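Local coordinates for protein HRI1 (Saccharomyces cerevisiae, PDB 3RBY) that is of unknown function and not essential, but interacts with the protein kinase HRR25 and may interact with SEC72, at residues L24-S28 with I173-Q178; R155-L159 with P219-E223; S48-A54 with I189-F194. All blocks are in the same frame, centred on the assembly; numbering follows the deposited sequence.

In the fold
Two antiparallel beta-sheets, one mainly from each half of the chain, make up this fold and illustrate how side chains join separate sheets. Contacts 1 and 3 both bridge the sheets, their centres about 19 Å apart. Contact 2 packs a loop on strand 156-161 of the second sheet; its centre is about 10 Å from that of contact 1, and the two touch through a probable hydrogen bond from R155 NE to G174 O, 2.7 Å. The centres of contacts 2 and 3 are about 22 Å apart. Bound triethylene glycol, probably from the crystallisation liquor, lies about 4 Å from the side chain of V27 in contact 1 and about 5 Å from that of F51 in contact 3.

Contact 1. Residues L24-S28 with I173-Q178; sequences LSSVS and IGRWIQ
Strands 24-27 and 176-178, from two different antiparallel sheets, cross at 94° with their axes 8.3 Å apart, which is orthogonal beta-sheet packing, and the side chains of L24, S26 and Q178 join them. The extended side chain of Q178 delivers its amide to two acceptors. L24 O, 3.0 Å from Q178 NE2, lies in the plane of the amide, yet NE2 sits above the L24 carbonyl plane, off its lone pairs; S26 OG, 2.8 Å from Q178 NE2, is tilted 19° out of the amide. The two bonds, with OE1 bonded to R196, probably hold the amide's rotation. A water-mediated link runs from S26 OG to the backbone O of W176. On one flank L24 CD1 packs obliquely on the indole, 3.5 Å from W176 CE3; on the other, I173 CD1 reaches S26 CB at 3.6 Å. I173 opens the hairpin's type II' turn, and its CG1, anti to the carbonyl carbon (chi1 -51°), carries CD1 to strand 24-27. Around this buried crossing, L5 of strand 4-12 touches L24, S26 and W176, I34 of strand 33-38 meets S26 and Q178, and L198 of strand 192-199 packs on the indole.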
loop_
_atom_site.group_PDB
_atom_site.type_symbol
_atom_site.label_atom_id
_atom_site.label_comp_id
_atom_site.label_asym_id
_atom_site.label_seq_id
_atom_site.Cartn_x
_atom_site.Cartn_y
_atom_site.Cartn_z
ATOM N N LEU A 24 8.145 -2.035 8.783
ATOM C CA LEU A 24 6.906 -2.120 9.538
ATOM C C LEU A 24 7.116 -1.321 10.818
ATOM O O LEU A 24 8.144 -1.486 11.493
ATOM C CB LEU A 24 6.579 -3.581 9.888
ATOM C CG LEU A 24 5.978 -4.496 8.808
ATOM C CD1 LEU A 24 5.759 -5.907 9.317
ATOM C CD2 LEU A 24 4.661 -3.947 8.284
ATOM N N SER A 25 6.162 -0.454 11.155
ATOM C CA SER A 25 6.169 0.209 12.464
ATOM C C SER A 25 5.053 -0.337 13.342
ATOM O O SER A 25 3.884 -0.360 12.937
ATOM C CB SER A 25 6.041 1.722 12.325
ATOM O OG SER A 25 7.191 2.291 11.703
ATOM N N SER A 26 5.421 -0.797 14.539
ATOM C CA SER A 26 4.450 -1.287 15.506
ATOM C C SER A 26 4.206 -0.252 16.605
ATOM O O SER A 26 5.144 0.166 17.306
ATOM C CB SER A 26 4.927 -2.598 16.148
ATOM O OG SER A 26 5.355 -3.533 15.179
ATOM N N VAL A 27 2.947 0.148 16.772
ATOM C CA VAL A 27 2.592 1.020 17.885
ATOM C C VAL A 27 1.579 0.305 18.776
ATOM O O VAL A 27 0.448 0.035 18.360
ATOM C CB VAL A 27 2.041 2.370 17.401
ATOM C CG1 VAL A 27 1.749 3.286 18.603
ATOM C CG2 VAL A 27 3.036 3.039 16.454
ATOM N N SER A 28 1.990 -0.013 20.003
ATOM C CA SER A 28 1.102 -0.718 20.911
ATOM C C SER A 28 -0.030 0.206 21.349
ATOM O O SER A 28 0.061 1.426 21.193
ATOM C CB SER A 28 1.855 -1.231 22.141
ATOM O OG SER A 28 2.297 -0.155 22.954
ATOM N N ILE A 173 1.761 -7.224 18.173
ATOM C CA ILE A 173 0.459 -6.768 17.696
ATOM C C ILE A 173 -0.207 -7.812 16.796
ATOM O O ILE A 173 0.252 -8.093 15.663
ATOM C CB ILE A 173 0.560 -5.437 16.950
ATOM C CG1 ILE A 173 1.326 -4.421 17.810
ATOM C CG2 ILE A 173 -0.844 -4.926 16.589
ATOM C CD1 ILE A 173 1.490 -3.070 17.144
ATOM N N GLY A 174 -1.304 -8.373 17.295
ATOM C CA GLY A 174 -1.940 -9.481 16.611
ATOM C C GLY A 174 -0.927 -10.576 16.328
ATOM O O GLY A 174 -0.292 -11.102 17.268
ATOM N N ARG A 175 -0.754 -10.904 15.045
ATOM C CA ARG A 175 0.164 -11.966 14.652
ATOM C C ARG A 175 1.601 -11.492 14.463
ATOM O O ARG A 175 2.514 -12.310 14.311
ATOM C CB ARG A 175 -0.324 -12.642 13.377
ATOM C CG ARG A 175 -1.629 -13.429 13.539
ATOM C CD ARG A 175 -2.000 -14.030 12.194
ATOM N NE ARG A 175 -2.500 -15.397 12.300
ATOM C CZ ARG A 175 -3.693 -15.693 12.790
ATOM N NH1 ARG A 175 -4.484 -14.721 13.233
ATOM N NH2 ARG A 175 -4.086 -16.957 12.852
ATOM N N TRP A 176 1.809 -10.179 14.494
ATOM C CA TRP A 176 3.112 -9.609 14.120
ATOM C C TRP A 176 3.955 -9.126 15.307
ATOM O O TRP A 176 3.555 -8.222 16.050
ATOM C CB TRP A 176 2.931 -8.455 13.137
ATOM C CG TRP A 176 2.309 -8.847 11.834
ATOM C CD1 TRP A 176 0.980 -9.039 11.587
ATOM C CD2 TRP A 176 2.989 -9.070 10.577
ATOM N NE1 TRP A 176 0.789 -9.382 10.265
ATOM C CE2 TRP A 176 2.002 -9.408 9.622
ATOM C CE3 TRP A 176 4.330 -9.033 10.178
ATOM C CZ2 TRP A 176 2.318 -9.702 8.274
ATOM C CZ3 TRP A 176 4.648 -9.320 8.835
ATOM C CH2 TRP A 176 3.646 -9.648 7.904
ATOM N N ILE A 177 5.140 -9.713 15.449
ATOM C CA ILE A 177 6.029 -9.383 16.546
ATOM C C ILE A 177 7.302 -8.730 16.021
ATOM O O ILE A 177 7.962 -9.276 15.134
ATOM C CB ILE A 177 6.425 -10.646 17.340
ATOM C CG1 ILE A 177 5.205 -11.244 18.063
ATOM C CG2 ILE A 177 7.531 -10.335 18.337
ATOM C CD1 ILE A 177 4.574 -12.424 17.341
ATOM N N GLN A 178 7.646 -7.566 16.569
ATOM C CA GLN A 178 8.937 -6.952 16.304
ATOM C C GLN A 178 9.641 -6.659 17.622
ATOM O O GLN A 178 8.992 -6.276 18.607
ATOM C CB GLN A 178 8.786 -5.683 15.479
ATOM C CG GLN A 178 8.240 -5.927 14.092
ATOM C CD GLN A 178 8.388 -4.711 13.217
ATOM O OE1 GLN A 178 9.123 -4.739 12.215
ATOM N NE2 GLN A 178 7.702 -3.627 13.586
HETATM O O HOH W 1 4.773 -5.816 16.147
#

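Contact 2. Residues R155-L159 with P219-E223. With SO4 (sulfate ion), chain F.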
loop_
_atom_site.group_PDB
_atom_site.type_symbol
_atom_site.label_atom_id
_atom_site.label_comp_id
_atom_site.label_asym_id
_atom_site.label_seq_id
_atom_site.Cartn_x
_atom_site.Cartn_y
_atom_site.Cartn_z
ATOM N N ARG A 155 -4.584 -8.556 19.875
ATOM C CA ARG A 155 -3.813 -8.421 21.097
ATOM C C ARG A 155 -2.708 -7.380 20.928
ATOM O O ARG A 155 -2.202 -7.141 19.808
ATOM C CB ARG A 155 -3.190 -9.760 21.475
ATOM C CG ARG A 155 -2.140 -10.201 20.496
ATOM C CD ARG A 155 -1.633 -11.587 20.821
ATOM N NE ARG A 155 -0.762 -12.048 19.746
ATOM C CZ ARG A 155 0.162 -12.991 19.887
ATOM N NH1 ARG A 155 0.330 -13.579 21.066
ATOM N NH2 ARG A 155 0.920 -13.335 18.853
ATOM N N SER A 156 -2.352 -6.758 22.054
ATOM C CA SER A 156 -1.292 -5.752 22.110
ATOM C C SER A 156 -0.450 -6.038 23.346
ATOM O O SER A 156 -0.901 -5.827 24.481
ATOM C CB SER A 156 -1.898 -4.351 22.165
ATOM O OG SER A 156 -0.899 -3.338 22.166
ATOM N N ILE A 157 0.771 -6.520 23.118
ATOM C CA ILE A 157 1.629 -7.018 24.195
ATOM C C ILE A 157 3.047 -6.472 24.061
ATOM O O ILE A 157 3.620 -6.481 22.975
ATOM C CB ILE A 157 1.662 -8.572 24.228
ATOM C CG1 ILE A 157 0.245 -9.134 24.443
ATOM C CG2 ILE A 157 2.610 -9.073 25.315
ATOM C CD1 ILE A 157 0.134 -10.654 24.277
ATOM N N VAL A 158 3.603 -5.970 25.159
ATOM C CA VAL A 158 4.944 -5.405 25.123
ATOM C C VAL A 158 5.777 -5.967 26.278
ATOM O O VAL A 158 5.309 -5.998 27.424
ATOM C CB VAL A 158 4.908 -3.863 25.199
ATOM C CG1 VAL A 158 6.312 -3.266 25.062
ATOM C CG2 VAL A 158 3.991 -3.296 24.122
ATOM N N LEU A 159 6.990 -6.438 25.965
ATOM C CA LEU A 159 7.954 -6.844 26.989
ATOM C C LEU A 159 9.166 -5.931 26.924
ATOM O O LEU A 159 9.596 -5.502 25.844
ATOM C CB LEU A 159 8.382 -8.304 26.853
ATOM C CG LEU A 159 7.330 -9.357 27.218
ATOM C CD1 LEU A 159 6.292 -9.476 26.115
ATOM C CD2 LEU A 159 7.995 -10.697 27.437
ATOM N N PRO A 219 12.135 -13.320 24.152
ATOM C CA PRO A 219 10.972 -14.209 24.309
ATOM C C PRO A 219 10.180 -14.275 22.990
ATOM O O PRO A 219 10.068 -13.260 22.289
ATOM C CB PRO A 219 10.160 -13.538 25.426
ATOM C CG PRO A 219 11.147 -12.596 26.125
ATOM C CD PRO A 219 12.060 -12.131 25.020
ATOM N N GLN A 220 9.670 -15.460 22.656
ATOM C CA GLN A 220 9.059 -15.716 21.356
ATOM C C GLN A 220 7.634 -16.248 21.515
ATOM O O GLN A 220 6.975 -16.585 20.533
ATOM C CB GLN A 220 9.906 -16.744 20.561
ATOM C CG GLN A 220 11.269 -16.232 20.065
ATOM C CD GLN A 220 12.357 -17.319 20.071
ATOM O OE1 GLN A 220 12.092 -18.502 19.782
ATOM N NE2 GLN A 220 13.589 -16.916 20.400
ATOM N N SER A 221 7.172 -16.346 22.756
ATOM C CA SER A 221 5.827 -16.836 23.043
ATOM C C SER A 221 5.208 -15.969 24.132
ATOM O O SER A 221 5.865 -15.657 25.134
ATOM C CB SER A 221 5.874 -18.296 23.508
ATOM O OG SER A 221 4.638 -18.706 24.079
ATOM N N TYR A 222 3.947 -15.590 23.957
ATOM C CA TYR A 222 3.337 -14.613 24.851
ATOM C C TYR A 222 2.050 -15.155 25.446
ATOM O O TYR A 222 1.217 -14.410 25.971
ATOM C CB TYR A 222 3.139 -13.310 24.091
ATOM C CG TYR A 222 4.347 -13.061 23.224
ATOM C CD1 TYR A 222 4.348 -13.413 21.884
ATOM C CD2 TYR A 222 5.522 -12.564 23.771
ATOM C CE1 TYR A 222 5.467 -13.227 21.100
ATOM C CE2 TYR A 222 6.643 -12.374 23.001
ATOM C CZ TYR A 222 6.615 -12.706 21.666
ATOM O OH TYR A 222 7.746 -12.509 20.892
ATOM N N GLU A 223 1.930 -16.478 25.386
ATOM C CA GLU A 223 0.817 -17.189 25.994
ATOM C C GLU A 223 0.918 -17.234 27.518
ATOM O O GLU A 223 2.008 -17.386 28.091
ATOM C CB GLU A 223 0.718 -18.616 25.431
ATOM C CG GLU A 223 0.336 -18.657 23.954
ATOM C CD GLU A 223 -0.807 -17.691 23.619
ATOM O OE1 GLU A 223 -1.982 -17.997 23.925
ATOM O OE2 GLU A 223 -0.524 -16.612 23.050
HETATM S S SO4 F . -4.768 -11.854 17.042
HETATM O O1 SO4 F . -4.377 -11.021 18.189
HETATM O O2 SO4 F . -3.898 -11.596 15.890
HETATM O O3 SO4 F . -6.145 -11.526 16.655
HETATM O O4 SO4 F . -4.640 -13.277 17.430
HETATM O O HOH W 2 2.271 -16.138 21.549
#
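R155 and Y222 meet where the loop between strands 205-211 and 230-233 folds over the start of strand 156-161, a case of a loop packed across a face of an antiparallel beta-sheet. The arginine can be followed outward. Its CB lies beside a sulfate ion, probably from the crystallisation liquor, whose O1 accepts a hydrogen bond from R155 N at 3.0 Å. CG sits between the backbone N and the carbonyl carbon (chi1 67°), which keeps it close to the same sulfate oxygen, and CD passes O1 at a slightly greater distance. From CG to NE the chain is extended. NE donates to G174 O in the neighbouring hairpin, while NH2 has a weak, long ion pair with E199. R155 NH1 arrives at the edge of the Y222 ring, 4.1 Å from Y222 CD1, with guanidinium and ring planes 67° apart, so the two groups are not stacked. NH1 also makes a long salt bridge, 3.7 Å, to E223 OE2, and a water joins the same groups, accepting from R155 NH1, in the guanidinium plane, and from Y222 N, and donating to E223 OE2.

Further along the strand the contact turns apolar. I157 CD1 touches Y222 CB, and L159 divides its two methyls between partners: CD1 goes to the tyrosine ring at CD2, and CD2 to P219. V172 of the adjoining strand 166-173 and I177 of 176-183, the next one over, also touch the tyrosine. At the far end of its ring, Y222 OH gives a weak hydrogen bond to P219 O, 2.8 Å away.

Contact 3. Residues S48-A54 with I189-F194; sequences SFPFEWA and IEGLNF
F51 and F194 form the close-packed, buried end of this contact, where the edge of the F194 ring points at the face of F51 in an edge-to-face pair, the centroids 5.0 Å apart and the planes at 60°. F194 CD2 comes within 3.7 Å of F51 CZ, and F194 CZ lies 4.0 Å from A54 CB. F49 completes the aromatic group: F49 CE1 lies at the edge of F194, near that ring's plane, while F51 CD1 sits over one face of the F49 ring, offset toward the rim. The two phenylalanines are joined by a tight turn, P50 being the centre of an inverse gamma turn in which F51 N bonds to F49 O at 2.7 Å. The two segments come from different antiparallel sheets; F51, A54 and F194 are buried between them, with F49 at the edge of that layer. L36 extends it by touching A54 and F194, and Y211 by an edge-to-face contact with F51.

Toward the 3-10 segment 189-191 the contact is more exposed, though still close. F49 CG, anti to the backbone N (chi1 -171°), brings F49 CD1 to 3.6 Å from I189 CG1 and F49 CE1 to 3.7 Å from L192 CD1. Shortened to an alanine, F49 would probably leave I189 and L192 without their aromatic partner and the edge of F194 less covered. The loose margin is at S48, whose O is 4.5 Å from I189 CG2 and hydrogen-bonded instead to Y211.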
loop_
_atom_site.group_PDB
_atom_site.type_symbol
_atom_site.label_atom_id
_atom_site.label_comp_id
_atom_site.label_asym_id
_atom_site.label_seq_id
_atom_site.Cartn_x
_atom_site.Cartn_y
_atom_site.Cartn_z
ATOM N N SER A 48 26.344 -6.824 6.054
ATOM C CA SER A 48 26.747 -6.943 7.456
ATOM C C SER A 48 25.692 -6.335 8.390
ATOM O O SER A 48 25.455 -6.857 9.484
ATOM C CB SER A 48 28.128 -6.319 7.698
ATOM O OG SER A 48 28.081 -4.902 7.629
ATOM N N PHE A 49 25.052 -5.253 7.945
ATOM C CA PHE A 49 23.958 -4.623 8.697
ATOM C C PHE A 49 22.808 -4.263 7.759
ATOM O O PHE A 49 22.682 -3.105 7.345
ATOM C CB PHE A 49 24.462 -3.349 9.370
ATOM C CG PHE A 49 23.479 -2.742 10.324
ATOM C CD1 PHE A 49 23.089 -3.438 11.457
ATOM C CD2 PHE A 49 22.952 -1.477 10.094
ATOM C CE1 PHE A 49 22.178 -2.890 12.347
ATOM C CE2 PHE A 49 22.047 -0.913 10.982
ATOM C CZ PHE A 49 21.656 -1.620 12.112
ATOM N N PRO A 50 22.025 -5.276 7.397
ATOM C CA PRO A 50 20.987 -5.160 6.368
ATOM C C PRO A 50 19.770 -4.375 6.833
ATOM O O PRO A 50 18.646 -4.870 6.763
ATOM C CB PRO A 50 20.598 -6.617 6.105
ATOM C CG PRO A 50 20.886 -7.313 7.386
ATOM C CD PRO A 50 22.099 -6.637 7.959
ATOM N N PHE A 51 20.003 -3.155 7.297
ATOM C CA PHE A 51 18.915 -2.267 7.699
ATOM C C PHE A 51 19.222 -0.852 7.272
ATOM O O PHE A 51 20.362 -0.387 7.431
ATOM C CB PHE A 51 18.766 -2.261 9.217
ATOM C CG PHE A 51 18.513 -3.614 9.806
ATOM C CD1 PHE A 51 19.563 -4.399 10.274
ATOM C CD2 PHE A 51 17.223 -4.101 9.904
ATOM C CE1 PHE A 51 19.322 -5.648 10.825
ATOM C CE2 PHE A 51 16.974 -5.345 10.454
ATOM C CZ PHE A 51 18.023 -6.127 10.912
ATOM N N GLU A 52 18.211 -0.154 6.769
ATOM C CA GLU A 52 18.355 1.247 6.409
ATOM C C GLU A 52 18.410 2.001 7.731
ATOM O O GLU A 52 19.122 2.997 7.865
ATOM C CB GLU A 52 17.255 1.664 5.433
ATOM C CG GLU A 52 16.990 3.158 5.396
ATOM C CD GLU A 52 15.776 3.512 4.559
ATOM O OE1 GLU A 52 14.711 3.793 5.145
ATOM O OE2 GLU A 52 15.888 3.506 3.315
ATOM N N TRP A 53 17.652 1.511 8.706
ATOM C CA TRP A 53 17.599 2.116 10.032
ATOM C C TRP A 53 16.691 1.308 10.956
ATOM O O TRP A 53 15.990 0.399 10.513
ATOM C CB TRP A 53 17.047 3.532 9.860
ATOM C CG TRP A 53 17.162 4.375 11.092
ATOM C CD1 TRP A 53 18.119 4.284 12.060
ATOM C CD2 TRP A 53 16.288 5.437 11.491
ATOM N NE1 TRP A 53 17.896 5.224 13.035
ATOM C CE2 TRP A 53 16.778 5.946 12.709
ATOM C CE3 TRP A 53 15.139 6.009 10.935
ATOM C CZ2 TRP A 53 16.159 6.996 13.383
ATOM C CZ3 TRP A 53 14.527 7.052 11.604
ATOM C CH2 TRP A 53 15.038 7.535 12.815
ATOM N N ALA A 54 16.711 1.646 12.241
ATOM C CA ALA A 54 15.885 0.966 13.232
ATOM C C ALA A 54 15.806 1.794 14.508
ATOM O O ALA A 54 16.807 2.350 14.957
ATOM C CB ALA A 54 16.439 -0.417 13.526
ATOM N N ILE A 189 28.034 -3.085 15.711
ATOM C CA ILE A 189 27.018 -3.946 15.125
ATOM C C ILE A 189 26.905 -5.262 15.877
ATOM O O ILE A 189 25.903 -5.987 15.777
ATOM C CB ILE A 189 27.402 -4.227 13.661
ATOM C CG1 ILE A 189 26.511 -3.430 12.713
ATOM C CG2 ILE A 189 27.421 -5.733 13.346
ATOM C CD1 ILE A 189 27.243 -2.303 11.996
ATOM N N GLU A 190 27.954 -5.571 16.624
ATOM C CA GLU A 190 28.017 -6.817 17.368
ATOM C C GLU A 190 27.067 -6.753 18.568
ATOM O O GLU A 190 26.626 -7.777 19.106
ATOM C CB GLU A 190 29.465 -7.067 17.817
ATOM C CG GLU A 190 29.893 -8.510 17.708
ATOM C CD GLU A 190 29.504 -9.102 16.371
ATOM O OE1 GLU A 190 30.062 -8.642 15.348
ATOM O OE2 GLU A 190 28.625 -10.004 16.341
ATOM N N GLY A 191 26.740 -5.531 18.968
ATOM C CA GLY A 191 25.864 -5.322 20.096
ATOM C C GLY A 191 24.384 -5.298 19.760
ATOM O O GLY A 191 23.573 -5.106 20.667
ATOM N N LEU A 192 24.016 -5.492 18.489
ATOM C CA LEU A 192 22.593 -5.434 18.104
ATOM C C LEU A 192 21.910 -6.780 17.810
ATOM O O LEU A 192 22.514 -7.692 17.240
ATOM C CB LEU A 192 22.387 -4.483 16.932
ATOM C CG LEU A 192 22.908 -3.065 17.165
ATOM C CD1 LEU A 192 22.985 -2.280 15.859
ATOM C CD2 LEU A 192 22.067 -2.331 18.210
ATOM N N ASN A 193 20.643 -6.877 18.217
ATOM C CA ASN A 193 19.768 -8.005 17.884
ATOM C C ASN A 193 18.346 -7.532 17.529
ATOM O O ASN A 193 17.793 -6.649 18.197
ATOM C CB ASN A 193 19.707 -9.026 19.029
ATOM C CG ASN A 193 21.081 -9.458 19.508
ATOM O OD1 ASN A 193 21.603 -10.504 19.094
ATOM N ND2 ASN A 193 21.669 -8.661 20.404
ATOM N N PHE A 194 17.770 -8.097 16.464
ATOM C CA PHE A 194 16.398 -7.777 16.080
ATOM C C PHE A 194 15.680 -9.046 15.674
ATOM O O PHE A 194 16.298 -9.997 15.200
ATOM C CB PHE A 194 16.349 -6.811 14.896
ATOM C CG PHE A 194 17.117 -5.539 15.107
ATOM C CD1 PHE A 194 16.611 -4.524 15.918
ATOM C CD2 PHE A 194 18.348 -5.347 14.479
ATOM C CE1 PHE A 194 17.325 -3.337 16.110
ATOM C CE2 PHE A 194 19.069 -4.168 14.662
ATOM C CZ PHE A 194 18.559 -3.158 15.480
#